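Local coordinates for bifunctional pinoresinol-lariciresinol reductase 1 (Thuja plicata, PDB 1QYD), which reduces pinoresinol to lariciresinol and lariciresinol to secoisolariciresinol, using the 4R-hydride of NADPH, in plant lignan biosynthesis, at residues Y163-L171 and R269-F277; P178-D187 and Q242-S250. All coordinates share one frame; numbering follows the deposited sequence.

Interaction 1 (Y163-L171 and R269-F277); sequences YFAGSLAQL and RCHLYQIFF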
loop_
_atom_site.group_PDB
_atom_site.type_symbol
_atom_site.label_atom_id
_atom_site.label_comp_id
_atom_site.label_asym_id
_atom_site.label_seq_id
_atom_site.Cartn_x
_atom_site.Cartn_y
_atom_site.Cartn_z
ATOM N N TYR A 163 2.713 17.942 -17.082
ATOM C CA TYR A 163 2.320 17.627 -15.724
ATOM C C TYR A 163 2.903 18.680 -14.805
ATOM O O TYR A 163 2.334 18.949 -13.749
ATOM C CB TYR A 163 2.862 16.278 -15.311
ATOM C CG TYR A 163 1.771 15.265 -15.094
ATOM C CD1 TYR A 163 0.936 15.357 -13.985
ATOM C CD2 TYR A 163 1.583 14.256 -16.035
ATOM C CE1 TYR A 163 -0.099 14.437 -13.826
ATOM C CE2 TYR A 163 0.555 13.326 -15.888
ATOM C CZ TYR A 163 -0.271 13.435 -14.784
ATOM O OH TYR A 163 -1.275 12.528 -14.629
ATOM N N PHE A 164 4.061 19.253 -15.171
ATOM C CA PHE A 164 4.684 20.265 -14.339
ATOM C C PHE A 164 4.830 21.600 -15.050
ATOM O O PHE A 164 4.822 22.620 -14.383
ATOM C CB PHE A 164 6.067 19.734 -13.813
ATOM C CG PHE A 164 5.877 18.660 -12.736
ATOM C CD1 PHE A 164 6.000 17.296 -13.058
ATOM C CD2 PHE A 164 5.467 19.021 -11.451
ATOM C CE1 PHE A 164 5.701 16.311 -12.114
ATOM C CE2 PHE A 164 5.166 18.039 -10.512
ATOM C CZ PHE A 164 5.281 16.688 -10.847
ATOM N N ALA A 165 4.950 21.675 -16.371
ATOM C CA ALA A 165 5.022 22.958 -17.078
ATOM C C ALA A 165 3.681 23.464 -17.580
ATOM O O ALA A 165 3.515 24.579 -18.087
ATOM C CB ALA A 165 5.894 22.883 -18.303
ATOM N N GLY A 166 2.729 22.532 -17.514
ATOM C CA GLY A 166 1.343 22.788 -17.846
ATOM C C GLY A 166 0.809 23.624 -16.725
ATOM O O GLY A 166 0.510 24.786 -16.916
ATOM N N SER A 167 0.845 23.005 -15.549
ATOM C CA SER A 167 0.478 23.614 -14.294
ATOM C C SER A 167 1.407 24.743 -13.832
ATOM O O SER A 167 0.971 25.581 -13.040
ATOM C CB SER A 167 0.456 22.540 -13.237
ATOM O OG SER A 167 1.716 21.874 -13.304
ATOM N N LEU A 168 2.661 24.742 -14.342
ATOM C CA LEU A 168 3.817 25.570 -13.945
ATOM C C LEU A 168 4.340 25.177 -12.552
ATOM O O LEU A 168 5.222 25.808 -11.978
ATOM C CB LEU A 168 3.448 27.069 -13.988
ATOM C CG LEU A 168 4.213 28.022 -14.914
ATOM C CD1 LEU A 168 4.562 27.376 -16.219
ATOM C CD2 LEU A 168 3.343 29.247 -15.171
ATOM N N ALA A 169 3.821 24.009 -12.122
ATOM C CA ALA A 169 4.028 23.235 -10.907
ATOM C C ALA A 169 3.175 23.620 -9.695
ATOM O O ALA A 169 3.573 23.480 -8.528
ATOM C CB ALA A 169 5.508 23.292 -10.546
ATOM N N GLN A 170 1.917 24.022 -9.955
ATOM C CA GLN A 170 1.088 24.521 -8.874
ATOM C C GLN A 170 0.191 23.556 -8.149
ATOM O O GLN A 170 -0.517 22.711 -8.702
ATOM C CB GLN A 170 0.271 25.675 -9.393
ATOM C CG GLN A 170 0.936 26.947 -8.843
ATOM C CD GLN A 170 1.787 27.755 -9.806
ATOM O OE1 GLN A 170 2.972 28.006 -9.622
ATOM N NE2 GLN A 170 1.176 28.243 -10.862
ATOM N N LEU A 171 0.279 23.792 -6.842
ATOM C CA LEU A 171 -0.354 23.053 -5.756
ATOM C C LEU A 171 -1.838 22.807 -5.875
ATOM O O LEU A 171 -2.418 22.214 -4.955
ATOM C CB LEU A 171 -0.167 23.763 -4.378
ATOM C CG LEU A 171 1.155 24.132 -3.694
ATOM C CD1 LEU A 171 0.884 24.620 -2.292
ATOM C CD2 LEU A 171 2.046 22.923 -3.587
ATOM N N ARG A 269 2.901 16.540 -2.746
ATOM C CA ARG A 269 3.752 17.467 -2.012
ATOM C C ARG A 269 4.791 16.531 -1.390
ATOM O O ARG A 269 4.402 15.461 -0.938
ATOM C CB ARG A 269 2.930 18.216 -0.934
ATOM C CG ARG A 269 1.951 19.245 -1.538
ATOM C CD ARG A 269 1.184 20.122 -0.551
ATOM N NE ARG A 269 0.146 20.886 -1.258
ATOM C CZ ARG A 269 -1.152 20.903 -0.883
ATOM N NH1 ARG A 269 -1.601 20.232 0.186
ATOM N NH2 ARG A 269 -2.064 21.519 -1.633
ATOM N N CYS A 270 6.092 16.826 -1.372
ATOM C CA CYS A 270 7.186 15.957 -0.905
ATOM C C CYS A 270 7.434 14.860 -1.901
ATOM O O CYS A 270 7.358 13.649 -1.691
ATOM C CB CYS A 270 6.964 15.277 0.482
ATOM S SG CYS A 270 5.777 13.934 0.705
ATOM N N HIS A 271 7.800 15.456 -3.023
ATOM C CA HIS A 271 8.065 14.838 -4.304
ATOM C C HIS A 271 8.259 16.147 -5.025
ATOM O O HIS A 271 9.349 16.480 -5.453
ATOM C CB HIS A 271 6.818 14.041 -4.712
ATOM C CG HIS A 271 6.427 13.939 -6.168
ATOM N ND1 HIS A 271 5.198 14.148 -6.616
ATOM C CD2 HIS A 271 7.237 13.599 -7.220
ATOM C CE1 HIS A 271 5.241 13.939 -7.908
ATOM N NE2 HIS A 271 6.465 13.609 -8.271
ATOM N N LEU A 272 7.217 16.964 -5.051
ATOM C CA LEU A 272 7.298 18.324 -5.540
ATOM C C LEU A 272 8.237 19.110 -4.641
ATOM O O LEU A 272 8.772 20.153 -5.009
ATOM C CB LEU A 272 5.921 18.877 -5.493
ATOM C CG LEU A 272 5.616 20.247 -5.971
ATOM C CD1 LEU A 272 5.820 20.367 -7.455
ATOM C CD2 LEU A 272 4.169 20.513 -5.637
ATOM N N TYR A 273 8.406 18.589 -3.428
ATOM C CA TYR A 273 9.312 19.150 -2.467
ATOM C C TYR A 273 10.681 18.478 -2.577
ATOM O O TYR A 273 11.670 19.029 -2.107
ATOM C CB TYR A 273 8.640 19.010 -1.082
ATOM C CG TYR A 273 7.485 20.027 -0.862
ATOM C CD1 TYR A 273 7.563 20.964 0.185
ATOM C CD2 TYR A 273 6.364 20.100 -1.711
ATOM C CE1 TYR A 273 6.574 21.938 0.381
ATOM C CE2 TYR A 273 5.369 21.075 -1.527
ATOM C CZ TYR A 273 5.481 21.993 -0.481
ATOM O OH TYR A 273 4.520 22.982 -0.306
ATOM N N GLN A 274 10.828 17.321 -3.234
ATOM C CA GLN A 274 12.133 16.718 -3.485
ATOM C C GLN A 274 12.655 17.294 -4.789
ATOM O O GLN A 274 13.857 17.471 -4.921
ATOM C CB GLN A 274 12.039 15.222 -3.657
ATOM C CG GLN A 274 11.126 14.456 -2.702
ATOM C CD GLN A 274 11.545 14.248 -1.254
ATOM O OE1 GLN A 274 12.717 14.269 -0.860
ATOM N NE2 GLN A 274 10.549 13.987 -0.416
ATOM N N ILE A 275 11.788 17.544 -5.791
ATOM C CA ILE A 275 12.076 18.242 -7.058
ATOM C C ILE A 275 12.586 19.716 -6.877
ATOM O O ILE A 275 13.678 20.097 -7.326
ATOM C CB ILE A 275 10.782 18.267 -7.953
ATOM C CG1 ILE A 275 10.340 16.898 -8.338
ATOM C CG2 ILE A 275 11.051 18.947 -9.276
ATOM C CD1 ILE A 275 8.986 16.947 -9.083
ATOM N N PHE A 276 11.791 20.588 -6.223
ATOM C CA PHE A 276 12.117 22.008 -6.088
ATOM C C PHE A 276 12.441 22.441 -4.644
ATOM O O PHE A 276 11.783 23.351 -4.128
ATOM C CB PHE A 276 10.929 22.888 -6.631
ATOM C CG PHE A 276 10.279 22.536 -7.978
ATOM C CD1 PHE A 276 10.905 22.865 -9.170
ATOM C CD2 PHE A 276 9.039 21.874 -8.008
ATOM C CE1 PHE A 276 10.300 22.537 -10.386
ATOM C CE2 PHE A 276 8.430 21.542 -9.225
ATOM C CZ PHE A 276 9.063 21.878 -10.420
ATOM N N PHE A 277 13.421 21.803 -3.960
ATOM C CA PHE A 277 13.926 22.152 -2.625
ATOM C C PHE A 277 15.206 21.423 -2.237
ATOM O O PHE A 277 16.135 22.065 -1.723
ATOM C CB PHE A 277 12.992 21.831 -1.478
ATOM C CG PHE A 277 11.954 22.885 -1.174
ATOM C CD1 PHE A 277 10.592 22.557 -1.280
ATOM C CD2 PHE A 277 12.354 24.179 -0.815
ATOM C CE1 PHE A 277 9.627 23.524 -1.035
ATOM C CE2 PHE A 277 11.372 25.140 -0.567
ATOM C CZ PHE A 277 10.015 24.814 -0.679
#
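F164 of helix 161-164 meets four side chains of the 269-277 segment: H271, L272, I275 and F276. The delta methyl of I275 lies over one face of the phenyl ring, displaced toward the rim, with CD1 4.1 Å from F164 CZ. H271 comes to the ring edge, its CE1 4.0 Å from F164 CZ, and the two ring planes stand at 80°. L272 CD1 approaches F164 CE2 obliquely at 3.9 Å and also touches A169, whose CB rests 3.7 Å from F276 CE2. L272 divides its two methyls between neighbours, its CG turned anti to the backbone N (chi1 -178°): CD1 serves F164 and A169, while CD2 meets L171 CD2 at 3.8 Å. L171 in turn lies across the extended arm of R269 at about a right angle, CD2 at the edge of the guanidinium, 3.6 Å from NE. R269 NH2 gives a weak hydrogen bond to L171 O (3.4 Å). Cut back to an alanine here, L171 would probably no longer reach L272 CD2 or the R269 arm, leaving a gap beside the Y273 ring edge.

Behind this shell, S167 OG accepts from A169 N, an ST turn, and donates to Y163 O, bridging the bend before A169. H271, inferred to bind substrate, sits at the N-cap position of helix 272-275, and its carbonyl accepts from both Q274 N and I275 N. M159 of strand 159-160 packs on F164, I275 and F276, helix 229-241 meets A165, L168 and F276, and helix 252-258 borders R269 and Y273.

Interaction 2 (P178-D187 and Q242-S250); sequences PRDKVLIYGD and QNLDKIYIS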
loop_
_atom_site.group_PDB
_atom_site.type_symbol
_atom_site.label_atom_id
_atom_site.label_comp_id
_atom_site.label_asym_id
_atom_site.label_seq_id
_atom_site.Cartn_x
_atom_site.Cartn_y
_atom_site.Cartn_z
ATOM N N PRO A 178 -1.402 29.335 -14.961
ATOM C CA PRO A 178 -2.378 30.280 -14.438
ATOM C C PRO A 178 -2.093 31.759 -14.636
ATOM O O PRO A 178 -0.947 32.189 -14.539
ATOM C CB PRO A 178 -2.488 29.888 -12.977
ATOM C CG PRO A 178 -1.076 29.506 -12.639
ATOM C CD PRO A 178 -0.686 28.693 -13.864
ATOM N N ARG A 179 -3.147 32.532 -14.926
ATOM C CA ARG A 179 -3.057 33.985 -14.960
ATOM C C ARG A 179 -3.075 34.528 -13.516
ATOM O O ARG A 179 -3.591 33.889 -12.577
ATOM C CB ARG A 179 -4.233 34.560 -15.764
ATOM C CG ARG A 179 -4.034 36.059 -16.058
ATOM C CD ARG A 179 -5.041 36.677 -17.017
ATOM N NE ARG A 179 -4.812 36.246 -18.384
ATOM C CZ ARG A 179 -5.827 36.027 -19.223
ATOM N NH1 ARG A 179 -7.091 36.197 -18.837
ATOM N NH2 ARG A 179 -5.573 35.634 -20.469
ATOM N N ASP A 180 -2.462 35.729 -13.393
ATOM C CA ASP A 180 -2.242 36.537 -12.183
ATOM C C ASP A 180 -1.131 35.990 -11.293
ATOM O O ASP A 180 -0.048 36.560 -11.341
ATOM C CB ASP A 180 -3.510 36.682 -11.274
ATOM C CG ASP A 180 -4.703 37.483 -11.803
ATOM O OD1 ASP A 180 -5.147 38.409 -11.120
ATOM O OD2 ASP A 180 -5.205 37.160 -12.882
ATOM N N LYS A 181 -1.311 34.910 -10.506
ATOM C CA LYS A 181 -0.304 34.391 -9.578
ATOM C C LYS A 181 0.438 33.161 -10.048
ATOM O O LYS A 181 0.077 32.526 -11.038
ATOM C CB LYS A 181 -0.883 33.960 -8.255
ATOM C CG LYS A 181 -1.618 34.973 -7.428
ATOM C CD LYS A 181 -2.756 34.208 -6.756
ATOM C CE LYS A 181 -3.863 33.906 -7.770
ATOM N NZ LYS A 181 -4.930 33.200 -7.091
ATOM N N VAL A 182 1.473 32.860 -9.253
ATOM C CA VAL A 182 2.254 31.643 -9.331
ATOM C C VAL A 182 2.921 31.517 -7.983
ATOM O O VAL A 182 3.537 32.466 -7.497
ATOM C CB VAL A 182 3.419 31.609 -10.388
ATOM C CG1 VAL A 182 2.887 31.077 -11.712
ATOM C CG2 VAL A 182 4.036 32.989 -10.565
ATOM N N LEU A 183 2.761 30.357 -7.348
ATOM C CA LEU A 183 3.438 30.075 -6.094
ATOM C C LEU A 183 4.823 29.530 -6.469
ATOM O O LEU A 183 4.910 28.667 -7.351
ATOM C CB LEU A 183 2.593 29.055 -5.324
ATOM C CG LEU A 183 2.637 28.922 -3.771
ATOM C CD1 LEU A 183 1.211 28.995 -3.203
ATOM C CD2 LEU A 183 3.187 27.565 -3.349
ATOM N N ILE A 184 5.930 30.095 -5.921
ATOM C CA ILE A 184 7.278 29.570 -6.177
ATOM C C ILE A 184 7.844 28.937 -4.908
ATOM O O ILE A 184 7.568 29.299 -3.769
ATOM C CB ILE A 184 8.280 30.676 -6.693
ATOM C CG1 ILE A 184 7.844 31.268 -8.026
ATOM C CG2 ILE A 184 9.644 30.045 -6.944
ATOM C CD1 ILE A 184 8.940 32.039 -8.799
ATOM N N TYR A 185 8.641 27.902 -5.111
ATOM C CA TYR A 185 9.159 27.150 -4.005
ATOM C C TYR A 185 10.544 27.663 -3.687
ATOM O O TYR A 185 11.555 27.415 -4.344
ATOM C CB TYR A 185 9.115 25.670 -4.410
ATOM C CG TYR A 185 7.674 25.290 -4.777
ATOM C CD1 TYR A 185 7.342 25.018 -6.112
ATOM C CD2 TYR A 185 6.676 25.297 -3.794
ATOM C CE1 TYR A 185 6.018 24.784 -6.474
ATOM C CE2 TYR A 185 5.360 25.047 -4.139
ATOM C CZ TYR A 185 5.041 24.807 -5.476
ATOM O OH TYR A 185 3.715 24.684 -5.839
ATOM N N GLY A 186 10.485 28.520 -2.681
ATOM C CA GLY A 186 11.669 29.104 -2.087
ATOM C C GLY A 186 12.218 30.248 -2.895
ATOM O O GLY A 186 11.786 31.403 -2.817
ATOM N N ASP A 187 13.224 29.836 -3.648
ATOM C CA ASP A 187 13.946 30.711 -4.544
ATOM C C ASP A 187 13.448 30.497 -5.952
ATOM O O ASP A 187 13.198 31.445 -6.684
ATOM C CB ASP A 187 15.459 30.405 -4.447
ATOM C CG ASP A 187 15.935 28.938 -4.523
ATOM O OD1 ASP A 187 17.146 28.741 -4.613
ATOM O OD2 ASP A 187 15.138 27.992 -4.478
ATOM N N GLN A 242 3.033 38.309 -20.543
ATOM C CA GLN A 242 2.494 38.839 -19.310
ATOM C C GLN A 242 3.370 38.437 -18.153
ATOM O O GLN A 242 3.904 37.333 -18.103
ATOM C CB GLN A 242 1.051 38.341 -19.077
ATOM C CG GLN A 242 0.784 36.856 -18.891
ATOM C CD GLN A 242 -0.702 36.546 -18.912
ATOM O OE1 GLN A 242 -1.314 36.349 -19.967
ATOM N NE2 GLN A 242 -1.308 36.509 -17.728
ATOM N N ASN A 243 3.553 39.396 -17.254
ATOM C CA ASN A 243 4.312 39.165 -16.044
ATOM C C ASN A 243 3.371 38.916 -14.858
ATOM O O ASN A 243 2.542 39.739 -14.446
ATOM C CB ASN A 243 5.211 40.374 -15.774
ATOM C CG ASN A 243 6.289 40.160 -14.712
ATOM O OD1 ASN A 243 7.470 40.276 -15.033
ATOM N ND2 ASN A 243 5.980 39.863 -13.443
ATOM N N LEU A 244 3.537 37.708 -14.322
ATOM C CA LEU A 244 2.825 37.235 -13.164
ATOM C C LEU A 244 3.354 37.798 -11.842
ATOM O O LEU A 244 4.439 38.364 -11.702
ATOM C CB LEU A 244 2.906 35.733 -13.206
ATOM C CG LEU A 244 1.962 34.845 -14.025
ATOM C CD1 LEU A 244 1.437 35.476 -15.290
ATOM C CD2 LEU A 244 2.778 33.608 -14.356
ATOM N N ASP A 245 2.470 37.634 -10.866
ATOM C CA ASP A 245 2.659 38.107 -9.522
ATOM C C ASP A 245 2.937 36.950 -8.575
ATOM O O ASP A 245 2.110 36.212 -8.034
ATOM C CB ASP A 245 1.409 38.896 -9.132
ATOM C CG ASP A 245 1.270 40.222 -9.877
ATOM O OD1 ASP A 245 0.841 40.241 -11.034
ATOM O OD2 ASP A 245 1.595 41.244 -9.286
ATOM N N LYS A 246 4.255 36.919 -8.447
ATOM C CA LYS A 246 5.048 35.990 -7.669
ATOM C C LYS A 246 4.910 36.087 -6.161
ATOM O O LYS A 246 4.809 37.180 -5.609
ATOM C CB LYS A 246 6.496 36.190 -8.088
ATOM C CG LYS A 246 6.603 35.928 -9.572
ATOM C CD LYS A 246 8.014 36.115 -10.035
ATOM C CE LYS A 246 8.011 37.030 -11.248
ATOM N NZ LYS A 246 7.104 36.535 -12.263
ATOM N N ILE A 247 4.934 34.933 -5.477
ATOM C CA ILE A 247 4.679 34.893 -4.041
ATOM C C ILE A 247 5.828 34.285 -3.219
ATOM O O ILE A 247 6.288 34.918 -2.257
ATOM C CB ILE A 247 3.357 34.101 -3.775
ATOM C CG1 ILE A 247 2.271 34.260 -4.861
ATOM C CG2 ILE A 247 2.805 34.639 -2.465
ATOM C CD1 ILE A 247 1.500 35.592 -4.980
ATOM N N TYR A 248 6.330 33.093 -3.624
ATOM C CA TYR A 248 7.413 32.299 -3.019
ATOM C C TYR A 248 7.067 31.681 -1.659
ATOM O O TYR A 248 6.387 32.291 -0.830
ATOM C CB TYR A 248 8.719 33.118 -2.851
ATOM C CG TYR A 248 9.306 33.732 -4.131
ATOM C CD1 TYR A 248 8.649 34.809 -4.719
ATOM C CD2 TYR A 248 10.468 33.249 -4.748
ATOM C CE1 TYR A 248 9.117 35.399 -5.894
ATOM C CE2 TYR A 248 10.953 33.835 -5.936
ATOM C CZ TYR A 248 10.261 34.912 -6.499
ATOM O OH TYR A 248 10.659 35.531 -7.666
ATOM N N ILE A 249 7.510 30.435 -1.398
ATOM C CA ILE A 249 7.184 29.704 -0.173
ATOM C C ILE A 249 8.347 28.835 0.308
ATOM O O ILE A 249 9.207 28.551 -0.506
ATOM C CB ILE A 249 5.904 28.904 -0.493
ATOM C CG1 ILE A 249 5.213 28.661 0.817
ATOM C CG2 ILE A 249 6.188 27.593 -1.216
ATOM C CD1 ILE A 249 3.759 28.177 0.681
ATOM N N SER A 250 8.437 28.327 1.549
ATOM C CA SER A 250 9.633 27.640 2.068
ATOM C C SER A 250 9.456 26.290 2.778
ATOM O O SER A 250 8.333 25.798 2.859
ATOM C CB SER A 250 10.342 28.603 3.009
ATOM O OG SER A 250 9.470 29.056 4.044
#
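The phenol ring of Y248 lies alongside I184, the two side chains pointing the same way. I184 CB sits over one ring face, 4.2 Å from the centroid and 21° off the normal, a CH-pi contact displaced toward the rim; I184 CD1 adds a touch at CZ. The ring edge faces the backbone at the turn, close to the carbonyl oxygens of G186 and D187, with D187 O 3.4 Å from Y248 CE2. Y185 offers its CD2 to I249 CG2 at an oblique angle, and L183 CD2 meets the same methyl at 3.7 Å, so that one methyl touches two side chains. Farther along, the R179 guanidinium and the Q242 amide are nearly coplanar, with Q242 OE1 at the guanidinium edge.

The two segments run alongside in the same direction, as a loose, weakly bonded parallel pair, joined most firmly where D245 N donates to D180 O at 2.8 Å and 169°, nearly along the C=O axis. Beyond it the link is looser: I247 N to V182 O, I249 N to I184 O and G186 N to I249 O are weak bonds. Between them V182 packs CG1 on L244 CD2 at 3.7 Å, the side chains crossing at about a right angle. CG1 lies anti to the carbonyl carbon (chi1 -90°), which leaves CG2 to face L244 CB and K246 CG, both 4.0 Å away.

This loose pair lies against helix 229-241. I233 packs on V182 and I184, W236 on L244, and E237 makes a salt bridge with K246, while Q229 accepts a hydrogen bond from Y185 N.

Interaction 2 is nested within the chain loop closed by interaction 1, and the two meet side by side, their centres about 13 Å apart. Y185 OH and A169 O, 2.9 Å apart, are probably joined by a hydrogen bond, and Q170 packs on P178. Both lean on helix 229-241. Interaction 1 lies nearer the middle of the chain, with none of its touching residues exposed, and holds the inferred substrate-binding H271; its chemistry is mainly aromatic and aliphatic packing. Interaction 2, about 26 Å from the chain centre, is more peripheral: one good and three weak backbone bonds join its segments, V182, I184 and L244 pack on the helix, and D180, K181 and D245 lie at the surface.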